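Local coordinates for tautomerase (Advenella mimigardefordensis DPN7, PDB 6VVW), which belongs to the tautomerase superfamily and assembles as a trimer of chains with a beta-alpha-beta fold, at residues A24-V27 with I28-T31. Residues are numbered along the deposited sequence; the frame is centred on the assembly and turned at random.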
# COMPACT_ATOMS: atom_id res chain seq x y z
N ALA A 24 17.11 -2.68 8.67
CA ALA A 24 15.74 -3.15 8.56
C ALA A 24 15.74 -4.54 7.95
O ALA A 24 15.04 -5.43 8.44
CB ALA A 24 14.90 -2.18 7.73
N THR A 25 16.53 -4.75 6.91
CA THR A 25 16.75 -6.11 6.43
C THR A 25 17.35 -6.98 7.52
O THR A 25 16.80 -8.03 7.87
CB THR A 25 17.65 -6.08 5.20
OG1 THR A 25 17.04 -5.27 4.19
CG2 THR A 25 17.82 -7.46 4.67
N LYS A 26 18.47 -6.54 8.10
CA LYS A 26 19.15 -7.36 9.10
C LYS A 26 18.25 -7.68 10.29
O LYS A 26 18.40 -8.73 10.93
CB LYS A 26 20.43 -6.66 9.55
CG LYS A 26 21.43 -7.56 10.25
CD LYS A 26 22.55 -8.04 9.33
CE LYS A 26 23.72 -8.60 10.17
NZ LYS A 26 24.93 -8.99 9.39
N VAL A 27 17.30 -6.79 10.59
CA VAL A 27 16.35 -7.02 11.68
C VAL A 27 15.21 -7.89 11.20
O VAL A 27 14.59 -8.61 12.01
CB VAL A 27 15.84 -5.68 12.24
CG1 VAL A 27 14.46 -5.80 12.85
CG2 VAL A 27 16.77 -5.15 13.30
N ILE A 28 14.93 -7.90 9.89
CA ILE A 28 13.88 -8.77 9.40
C ILE A 28 14.35 -10.22 9.39
O ILE A 28 13.58 -11.13 9.74
CB ILE A 28 13.39 -8.31 8.02
CG1 ILE A 28 12.58 -7.04 8.20
CG2 ILE A 28 12.47 -9.33 7.47
CD1 ILE A 28 11.87 -6.62 6.98
N GLU A 29 15.61 -10.47 9.04
CA GLU A 29 16.18 -11.77 9.37
C GLU A 29 16.15 -12.00 10.87
O GLU A 29 15.60 -12.99 11.36
CB GLU A 29 17.62 -11.89 8.91
CG GLU A 29 18.06 -11.14 7.71
CD GLU A 29 19.57 -10.99 7.74
OE1 GLU A 29 20.06 -10.27 8.63
OE2 GLU A 29 20.26 -11.66 6.93
N GLN A 30 16.75 -11.08 11.62
CA GLN A 30 16.91 -11.22 13.06
C GLN A 30 15.58 -11.49 13.75
O GLN A 30 15.55 -11.84 14.94
CB GLN A 30 17.55 -9.96 13.64
CG GLN A 30 19.05 -10.02 13.76
CD GLN A 30 19.58 -8.92 14.64
OE1 GLN A 30 18.86 -7.99 14.98
NE2 GLN A 30 20.84 -9.03 15.03
N THR A 31 14.48 -11.32 13.01
CA THR A 31 13.12 -11.53 13.50
C THR A 31 12.52 -12.82 12.97
O THR A 31 11.36 -12.85 12.55
CB THR A 31 12.25 -10.35 13.10
OG1 THR A 31 12.66 -9.92 11.79
CG2 THR A 31 12.42 -9.21 14.12
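The carboxylate of Glu29 folds back along the helix to Lys26, whose CA lies obliquely off one face, 3.1 Å from Glu29 OE1 and about 40° out of the plane. Lys26 CD, 3.4 Å from the same OE1, is nearer the plane, about 20° out of it. Gln30 OE1 comes to 3.9 Å from Val27 CG2, which lies well out of the amide plane. Both flat groups hang from the last turns of helix 16-30, the crossover helix of a beta-alpha-beta unit of the tautomerase fold, which links strands 3-8 and 40-43. Glu29 gets there with CG beside its own backbone N (chi1 -31°) and an extended chain beyond. This leaves OE1 facing Lys26 O at 3.2 Å, an unfavourable meeting of two acceptors. Lys26 NZ stays 5.1 Å from Glu29 OE1, too far for a salt bridge, although the opposite charges probably attract. Bonds from i to i+4 join Glu29 N to Thr25 O and Gln30 N to Lys26 O.

Ile28 packs on Ile41 of strand 40-43 and on Ile39 in the loop before it; Val27 instead meets Ala83, Ile84 and Thr87 of helix 74-92. Thr31 OG1 lies 2.6 Å from Ile28 O and a doubtful 2.3 Å from Val27 O, its proton's target open, and Thr31 CG2 sits 4.2 Å from Val27 CG1.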